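Long-range contacts in acetylglutamate kinase (PDB 3L86), which catalyses the ATP-dependent phosphorylation of N-acetyl-L-glutamate to N-acetyl-L-glutamyl 5-phosphate, a step of arginine biosynthesis: residues A78-M83 with L106-L111; Y153-V157 with L189-Y195. All blocks are in the same frame, centred on the assembly; numbering follows the deposited sequence.

Interaction 1: A78-M83 with L106-L111; sequences AINKLM and LVSHAL. With NLG (N-acetyl-L-glutamate), chain C.
L106 O takes the helical bond from A110 N and is also met by L82 CD2 at 3.3 Å. The same L82 CD2 lies 3.7 Å from A110 CB. It is 3.6 Å from H109 CD2, so one branch of L82 meets three residues of 106-111. With chi1 at -163°, L82 turns its CG away from its own N, which brings CD2 against 106-111. L82 CG also meets L106 CD2, and the H109 side chain runs at about a right angle to L82. The imidazole is held from its own helix, where H109 ND1 bonds to D113.

A110 CB also meets I79 CG1, at 3.9 Å. I79 CA and A110 CA are the nearest pair of CA atoms across the contact, 5.6 Å apart. I79 extends to CD1, which touches V107 CG1 at 4.1 Å and also meets L111 CD2. I79 CD1 forms an apolar wall of the substrate site, 3.6 Å from NLG O7.

The segment axes pass 9.1 Å apart at 125°. Helix 76-85 thus packs on helix 101-125. R97 of strand 96-97 touches I79 and M83, and S108 touches M188 of strand 188-190.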
ATOM      1  N   ALA A  78       4.390  -2.292 -13.079  1.00 15.87           N
ATOM      2  CA  ALA A  78       3.567  -1.724 -14.180  1.00 14.40           C
ATOM      3  C   ALA A  78       3.914  -0.329 -14.704  1.00 13.57           C
ATOM      4  O   ALA A  78       3.968  -0.144 -15.932  1.00 13.59           O
ATOM      5  CB  ALA A  78       2.066  -1.837 -13.884  1.00 15.22           C
ATOM      6  N   ILE A  79       4.153   0.645 -13.810  1.00 12.18           N
ATOM      7  CA  ILE A  79       4.599   1.968 -14.185  1.00 11.05           C
ATOM      8  C   ILE A  79       5.961   1.904 -14.962  1.00 13.52           C
ATOM      9  O   ILE A  79       6.174   2.649 -15.949  1.00 12.51           O
ATOM     10  CB  ILE A  79       4.758   2.887 -12.952  1.00 11.88           C
ATOM     11  CG1 ILE A  79       3.402   2.987 -12.122  1.00  7.21           C
ATOM     12  CG2 ILE A  79       5.274   4.287 -13.418  1.00 10.22           C
ATOM     13  CD1 ILE A  79       3.538   3.581 -10.649  1.00  7.62           C
ATOM     14  N   ASN A  80       6.876   1.042 -14.486  1.00 13.63           N
ATOM     15  CA  ASN A  80       8.186   0.861 -15.128  1.00 15.42           C
ATOM     16  C   ASN A  80       7.995   0.422 -16.587  1.00 16.12           C
ATOM     17  O   ASN A  80       8.559   0.991 -17.520  1.00 17.08           O
ATOM     18  CB  ASN A  80       9.030  -0.187 -14.370  1.00 13.83           C
ATOM     19  CG  ASN A  80       9.600   0.331 -13.067  1.00 13.30           C
ATOM     20  OD1 ASN A  80       9.566   1.531 -12.750  1.00 13.61           O
ATOM     21  ND2 ASN A  80      10.192  -0.575 -12.316  1.00 12.78           N
ATOM     22  N   LYS A  81       7.183  -0.606 -16.768  1.00 19.23           N
ATOM     23  CA  LYS A  81       6.894  -1.171 -18.089  1.00 20.63           C
ATOM     24  C   LYS A  81       6.411  -0.056 -18.979  1.00 21.59           C
ATOM     25  O   LYS A  81       6.991   0.257 -20.047  1.00 23.51           O
ATOM     26  CB  LYS A  81       5.769  -2.198 -17.968  1.00 20.11           C
ATOM     27  CG  LYS A  81       6.017  -3.493 -18.661  1.00 22.64           C
ATOM     28  N   LEU A  82       5.311   0.546 -18.561  1.00 21.41           N
ATOM     29  CA  LEU A  82       4.753   1.690 -19.282  1.00 21.53           C
ATOM     30  C   LEU A  82       5.735   2.805 -19.601  1.00 22.47           C
ATOM     31  O   LEU A  82       5.694   3.395 -20.688  1.00 23.25           O
ATOM     32  CB  LEU A  82       3.522   2.221 -18.521  1.00 20.67           C
ATOM     33  CG  LEU A  82       2.507   3.131 -19.159  1.00 18.15           C
ATOM     34  CD1 LEU A  82       1.877   2.558 -20.457  1.00  8.88           C
ATOM     35  CD2 LEU A  82       1.454   3.455 -18.035  1.00 16.70           C
ATOM     36  N   MET A  83       6.625   3.138 -18.692  1.00 23.22           N
ATOM     37  CA  MET A  83       7.591   4.174 -19.025  1.00 24.54           C
ATOM     38  C   MET A  83       8.487   3.786 -20.206  1.00 25.49           C
ATOM     39  O   MET A  83       8.893   4.644 -21.015  1.00 25.37           O
ATOM     40  CB  MET A  83       8.484   4.440 -17.832  1.00 24.74           C
ATOM     41  CG  MET A  83       7.698   4.738 -16.623  1.00 26.00           C
ATOM     42  SD  MET A  83       7.884   6.473 -16.368  1.00 26.86           S
ATOM     43  CE  MET A  83       8.997   6.504 -14.886  1.00  4.00           C
ATOM     44  N   LEU A 106       1.090   8.940 -16.953  1.00  8.02           N
ATOM     45  CA  LEU A 106       1.511   7.530 -16.992  1.00  7.18           C
ATOM     46  C   LEU A 106       1.223   6.798 -15.669  1.00  7.44           C
ATOM     47  O   LEU A 106       0.708   5.660 -15.670  1.00  5.80           O
ATOM     48  CB  LEU A 106       3.029   7.454 -17.336  1.00  7.94           C
ATOM     49  CG  LEU A 106       3.362   8.139 -18.687  1.00 10.78           C
ATOM     50  CD1 LEU A 106       4.898   8.269 -18.951  1.00 11.26           C
ATOM     51  CD2 LEU A 106       2.748   7.272 -19.723  1.00  9.44           C
ATOM     52  N   VAL A 107       1.574   7.452 -14.544  1.00  8.70           N
ATOM     53  CA  VAL A 107       1.409   6.860 -13.193  1.00  8.05           C
ATOM     54  C   VAL A 107      -0.081   6.519 -12.922  1.00  8.47           C
ATOM     55  O   VAL A 107      -0.409   5.400 -12.490  1.00  6.97           O
ATOM     56  CB  VAL A 107       2.041   7.757 -12.063  1.00  9.02           C
ATOM     57  CG1 VAL A 107       1.690   7.271 -10.622  1.00  8.04           C
ATOM     58  CG2 VAL A 107       3.604   7.883 -12.184  1.00  9.03           C
ATOM     59  N   SER A 108      -0.979   7.479 -13.154  1.00  9.06           N
ATOM     60  CA  SER A 108      -2.396   7.252 -12.842  1.00  8.95           C
ATOM     61  C   SER A 108      -3.023   6.240 -13.781  1.00  7.65           C
ATOM     62  O   SER A 108      -3.836   5.396 -13.327  1.00  7.27           O
ATOM     63  CB  SER A 108      -3.206   8.574 -12.816  1.00 10.54           C
ATOM     64  OG  SER A 108      -3.187   9.161 -14.083  1.00 14.19           O
ATOM     65  N   HIS A 109      -2.633   6.253 -15.063  1.00  5.55           N
ATOM     66  CA  HIS A 109      -3.102   5.198 -16.000  1.00  6.75           C
ATOM     67  C   HIS A 109      -2.660   3.772 -15.567  1.00  6.15           C
ATOM     68  O   HIS A 109      -3.460   2.848 -15.531  1.00  5.93           O
ATOM     69  CB  HIS A 109      -2.585   5.443 -17.436  1.00  6.55           C
ATOM     70  CG  HIS A 109      -2.826   4.296 -18.365  1.00  7.72           C
ATOM     71  ND1 HIS A 109      -4.083   3.729 -18.547  1.00  4.69           N
ATOM     72  CD2 HIS A 109      -1.983   3.620 -19.185  1.00  7.12           C
ATOM     73  CE1 HIS A 109      -3.980   2.728 -19.413  1.00  6.63           C
ATOM     74  NE2 HIS A 109      -2.724   2.650 -19.825  1.00  7.15           N
ATOM     75  N   ALA A 110      -1.389   3.573 -15.229  1.00  5.31           N
ATOM     76  CA  ALA A 110      -0.991   2.219 -14.805  1.00  6.46           C
ATOM     77  C   ALA A 110      -1.718   1.782 -13.493  1.00  7.19           C
ATOM     78  O   ALA A 110      -2.189   0.632 -13.344  1.00  9.06           O
ATOM     79  CB  ALA A 110       0.548   2.153 -14.650  1.00  6.24           C
ATOM     80  N   LEU A 111      -1.781   2.678 -12.516  1.00  7.13           N
ATOM     81  CA  LEU A 111      -2.403   2.328 -11.224  1.00  7.10           C
ATOM     82  C   LEU A 111      -3.925   2.046 -11.335  1.00  8.61           C
ATOM     83  O   LEU A 111      -4.395   1.008 -10.834  1.00  9.83           O
ATOM     84  CB  LEU A 111      -2.141   3.432 -10.187  1.00  8.21           C
ATOM     85  CG  LEU A 111      -0.705   3.591  -9.651  1.00  5.66           C
ATOM     86  CD1 LEU A 111      -0.649   4.775  -8.668  1.00  7.54           C
ATOM     87  CD2 LEU A 111      -0.255   2.303  -8.996  1.00  9.80           C
TER
HETATM   88  CA  NLG C 247       5.363   4.988  -6.023  1.00 10.85           C
HETATM   89  C   NLG C 247       6.190   6.071  -5.622  1.00 11.88           C
HETATM   90  OXT NLG C 247       7.425   6.077  -5.650  1.00 10.26           O
HETATM   91  O   NLG C 247       6.004   7.106  -5.097  1.00 16.79           O
HETATM   92  CB  NLG C 247       3.910   4.515  -6.207  1.00  9.78           C
HETATM   93  CG  NLG C 247       3.567   3.007  -6.553  1.00 11.37           C
HETATM   94  CD  NLG C 247       3.967   1.770  -5.641  1.00 12.44           C
HETATM   95  OE1 NLG C 247       4.307   2.007  -4.518  1.00 10.49           O
HETATM   96  OE2 NLG C 247       3.985   0.588  -6.021  1.00 10.57           O
HETATM   97  C7  NLG C 247       6.248   4.049  -7.983  1.00  7.75           C
HETATM   98  C8  NLG C 247       6.706   3.022  -8.423  1.00  2.00           C
HETATM   99  O7  NLG C 247       6.062   5.087  -8.571  1.00 11.42           O
HETATM  100  N2  NLG C 247       5.907   4.142  -6.756  1.00 13.50           N

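Interaction 2: Y153-V157 with L189-Y195; sequences YVGDV and LNINADY. With NLG (N-acetyl-L-glutamate), chain C.
Y153 and G155 clasp N190 through a single beta bridge within the amino acid kinase fold. N190 N donates to Y153 O at 2.9 Å, nearly in line with the carbonyl. G155 N donates to N190 O, also at 2.9 Å, from 37° above the carbonyl plane. The two bonds fall on the residues flanking V154, and both segments run the same way, as in parallel pairing.

The bridge fixes a residue that binds the substrate. N190 places its CG opposite its own N, on the side of the carbonyl carbon (chi1 173°), and the amide turns to NLG. N190 ND2 donates to NLG O7 at 3.3 Å, and it also bonds to T99 OG1. This second partner helps to set the rotation of the amide. Further on, A193 N donates to NLG OE1 at 3.0 Å. It lies at the start of helix 193-203, whose N-terminal end would probably favour the negative carboxylate.

Around this core the packing is apolar. L189 CD1 and I191 CD1 pack against the G155 backbone. V157 CG2 meets I191 CG2, the two side chains crossing at about a right angle. A water accepts from N192 N and donates to G155 O, each at 2.8 Å, and so bridges the two segments.

D194 forms a salt bridge with K249, a predicted transition state stabilizer. N192 is the N-cap: its OD1 accepts from Y195 N at 3.2 Å, tilted 22° from the carbonyl plane. N192 CB sits 3.9 Å above one face of the Y195 ring, near the rim.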
ATOM      1  N   TYR A 153       6.402  15.642  -8.521  1.00  7.83           N
ATOM      2  CA  TYR A 153       5.012  15.401  -8.080  1.00  8.38           C
ATOM      3  C   TYR A 153       4.821  14.186  -7.125  1.00  9.11           C
ATOM      4  O   TYR A 153       3.851  13.433  -7.257  1.00 12.47           O
ATOM      5  CB  TYR A 153       4.080  15.271  -9.312  1.00  6.64           C
ATOM      6  CG  TYR A 153       3.702  16.639  -9.864  1.00  9.28           C
ATOM      7  CD1 TYR A 153       4.670  17.507 -10.405  1.00  8.34           C
ATOM      8  CD2 TYR A 153       2.381  17.081  -9.818  1.00  6.81           C
ATOM      9  CE1 TYR A 153       4.279  18.824 -10.890  1.00 10.92           C
ATOM     10  CE2 TYR A 153       2.006  18.326 -10.301  1.00 10.78           C
ATOM     11  CZ  TYR A 153       2.956  19.200 -10.815  1.00 11.55           C
ATOM     12  OH  TYR A 153       2.510  20.446 -11.258  1.00 15.28           O
ATOM     13  N   VAL A 154       5.787  13.947  -6.252  1.00  8.91           N
ATOM     14  CA  VAL A 154       5.683  12.934  -5.181  1.00  8.97           C
ATOM     15  C   VAL A 154       5.091  13.538  -3.895  1.00  8.57           C
ATOM     16  O   VAL A 154       5.491  14.630  -3.464  1.00  7.47           O
ATOM     17  CB  VAL A 154       7.047  12.240  -4.947  1.00  8.96           C
ATOM     18  CG1 VAL A 154       7.025  11.305  -3.727  1.00 10.04           C
ATOM     19  CG2 VAL A 154       7.397  11.395  -6.224  1.00  9.66           C
ATOM     20  N   GLY A 155       4.051  12.902  -3.374  1.00  8.50           N
ATOM     21  CA  GLY A 155       3.392  13.405  -2.199  1.00 10.36           C
ATOM     22  C   GLY A 155       3.665  12.646  -0.926  1.00 11.86           C
ATOM     23  O   GLY A 155       4.078  11.478  -0.977  1.00  9.87           O
ATOM     24  N   ASP A 156       3.409  13.323   0.214  1.00 11.30           N
ATOM     25  CA  ASP A 156       3.419  12.725   1.561  1.00 14.06           C
ATOM     26  C   ASP A 156       1.964  12.910   2.062  1.00 13.79           C
ATOM     27  O   ASP A 156       1.488  14.027   1.992  1.00 13.59           O
ATOM     28  CB  ASP A 156       4.317  13.640   2.417  1.00 15.07           C
ATOM     29  CG  ASP A 156       4.788  13.018   3.741  1.00 21.24           C
ATOM     30  OD1 ASP A 156       4.719  11.778   3.972  1.00 24.63           O
ATOM     31  OD2 ASP A 156       5.279  13.843   4.568  1.00 29.02           O
ATOM     32  N   VAL A 157       1.288  11.865   2.559  1.00 11.51           N
ATOM     33  CA  VAL A 157      -0.094  11.994   3.056  1.00 11.04           C
ATOM     34  C   VAL A 157      -0.272  13.065   4.149  1.00 11.20           C
ATOM     35  O   VAL A 157       0.455  13.061   5.132  1.00 10.35           O
ATOM     36  CB  VAL A 157      -0.689  10.597   3.539  1.00 11.55           C
ATOM     37  CG1 VAL A 157      -2.169  10.776   3.991  1.00  9.37           C
ATOM     38  CG2 VAL A 157      -0.630   9.551   2.365  1.00  8.85           C
ATOM     39  N   LEU A 189      -1.120  13.799  -6.947  1.00  6.92           N
ATOM     40  CA  LEU A 189       0.282  13.463  -6.605  1.00  6.75           C
ATOM     41  C   LEU A 189       0.530  11.941  -6.505  1.00  6.46           C
ATOM     42  O   LEU A 189      -0.387  11.211  -6.136  1.00  6.37           O
ATOM     43  CB  LEU A 189       0.726  14.117  -5.259  1.00  4.67           C
ATOM     44  CG  LEU A 189       0.503  15.625  -5.041  1.00  9.78           C
ATOM     45  CD1 LEU A 189       1.094  16.105  -3.671  1.00  8.74           C
ATOM     46  CD2 LEU A 189       1.082  16.433  -6.161  1.00  8.31           C
ATOM     47  N   ASN A 190       1.760  11.493  -6.789  1.00  5.53           N
ATOM     48  CA  ASN A 190       2.173  10.071  -6.739  1.00  6.09           C
ATOM     49  C   ASN A 190       2.609   9.766  -5.289  1.00  7.65           C
ATOM     50  O   ASN A 190       3.523  10.443  -4.779  1.00  7.29           O
ATOM     51  CB  ASN A 190       3.313   9.813  -7.779  1.00  6.28           C
ATOM     52  CG  ASN A 190       3.927   8.409  -7.685  1.00  7.43           C
ATOM     53  OD1 ASN A 190       3.374   7.525  -7.032  1.00  6.61           O
ATOM     54  ND2 ASN A 190       5.074   8.193  -8.371  1.00  3.59           N
ATOM     55  N   ILE A 191       1.939   8.815  -4.612  1.00  6.27           N
ATOM     56  CA  ILE A 191       2.286   8.481  -3.196  1.00  7.66           C
ATOM     57  C   ILE A 191       2.869   7.068  -3.120  1.00  8.75           C
ATOM     58  O   ILE A 191       2.264   6.167  -3.659  1.00 11.31           O
ATOM     59  CB  ILE A 191       1.061   8.440  -2.263  1.00  5.91           C
ATOM     60  CG1 ILE A 191       0.095   9.593  -2.531  1.00  8.37           C
ATOM     61  CG2 ILE A 191       1.539   8.340  -0.709  1.00  6.04           C
ATOM     62  CD1 ILE A 191       0.526  10.964  -2.105  1.00 10.11           C
ATOM     63  N   ASN A 192       4.064   6.868  -2.559  1.00  9.36           N
ATOM     64  CA  ASN A 192       4.593   5.483  -2.351  1.00 10.36           C
ATOM     65  C   ASN A 192       3.477   4.638  -1.650  1.00  8.53           C
ATOM     66  O   ASN A 192       2.876   5.137  -0.689  1.00  7.67           O
ATOM     67  CB  ASN A 192       5.834   5.523  -1.442  1.00  8.34           C
ATOM     68  CG  ASN A 192       6.239   4.140  -0.948  1.00 15.59           C
ATOM     69  OD1 ASN A 192       5.952   3.760   0.194  1.00 23.23           O
ATOM     70  ND2 ASN A 192       6.898   3.379  -1.796  1.00 14.32           N
ATOM     71  N   ALA A 193       3.188   3.408  -2.108  1.00  7.56           N
ATOM     72  CA  ALA A 193       1.985   2.686  -1.569  1.00  7.52           C
ATOM     73  C   ALA A 193       2.096   2.340  -0.107  1.00  8.32           C
ATOM     74  O   ALA A 193       1.080   2.283   0.578  1.00  9.82           O
ATOM     75  CB  ALA A 193       1.595   1.402  -2.399  1.00  5.37           C
ATOM     76  N   ASP A 194       3.312   2.061   0.368  1.00  8.45           N
ATOM     77  CA  ASP A 194       3.574   1.788   1.799  1.00  9.20           C
ATOM     78  C   ASP A 194       3.246   2.985   2.712  1.00  8.48           C
ATOM     79  O   ASP A 194       2.721   2.808   3.810  1.00  8.85           O
ATOM     80  CB  ASP A 194       5.053   1.354   2.022  1.00  8.29           C
ATOM     81  CG  ASP A 194       5.454   0.129   1.118  1.00 12.86           C
ATOM     82  OD1 ASP A 194       4.747  -0.896   1.134  1.00 12.53           O
ATOM     83  OD2 ASP A 194       6.437   0.221   0.350  1.00 14.88           O
ATOM     84  N   TYR A 195       3.584   4.185   2.264  1.00  8.39           N
ATOM     85  CA  TYR A 195       3.257   5.409   2.984  1.00  9.87           C
ATOM     86  C   TYR A 195       1.722   5.541   3.109  1.00  9.29           C
ATOM     87  O   TYR A 195       1.176   5.920   4.180  1.00  9.73           O
ATOM     88  CB  TYR A 195       3.798   6.629   2.178  1.00  9.56           C
ATOM     89  CG  TYR A 195       5.341   6.893   2.213  1.00 13.50           C
ATOM     90  CD1 TYR A 195       6.266   5.904   2.582  1.00 11.56           C
ATOM     91  CD2 TYR A 195       5.846   8.176   1.882  1.00 16.28           C
ATOM     92  CE1 TYR A 195       7.699   6.194   2.607  1.00 15.83           C
ATOM     93  CE2 TYR A 195       7.235   8.478   1.893  1.00 17.49           C
ATOM     94  CZ  TYR A 195       8.146   7.489   2.244  1.00 17.62           C
ATOM     95  OH  TYR A 195       9.493   7.834   2.262  1.00 20.67           O
TER
HETATM   96  CA  NLG C 247       5.363   4.988  -6.023  1.00 10.85           C
HETATM   97  C   NLG C 247       6.190   6.071  -5.622  1.00 11.88           C
HETATM   98  OXT NLG C 247       7.425   6.077  -5.650  1.00 10.26           O
HETATM   99  O   NLG C 247       6.004   7.106  -5.097  1.00 16.79           O
HETATM  100  CB  NLG C 247       3.910   4.515  -6.207  1.00  9.78           C
HETATM  101  CG  NLG C 247       3.567   3.007  -6.553  1.00 11.37           C
HETATM  102  CD  NLG C 247       3.967   1.770  -5.641  1.00 12.44           C
HETATM  103  OE1 NLG C 247       4.307   2.007  -4.518  1.00 10.49           O
HETATM  104  OE2 NLG C 247       3.985   0.588  -6.021  1.00 10.57           O
HETATM  105  C7  NLG C 247       6.248   4.049  -7.983  1.00  7.75           C
HETATM  106  C8  NLG C 247       6.706   3.022  -8.423  1.00  2.00           C
HETATM  107  O7  NLG C 247       6.062   5.087  -8.571  1.00 11.42           O
HETATM  108  N2  NLG C 247       5.907   4.142  -6.756  1.00 13.50           N
HETATM  109  O   HOH W   1       5.417   9.022  -1.387  1.00  7.13           O

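Following the chain, helix 76-85 leads into a loop with strands 92-93 and 96-97. Interaction 1 closes this loop, with 22 residues between its segments. The long helix 101-125 then carries the chain onward. Interaction 2 opens later and closes over 31 residues, which include helix 162-170 and strand 174-182. The two are in series and neither nest nor cross. Interaction 1 ties two helices together. Interaction 2 joins strand 155-160 and the residues before it to strand 188-190 and the helix that follows. They meet where V107 CG1 packs on N190 CG at 3.9 Å, and both line the N-acetyl-L-glutamate pocket.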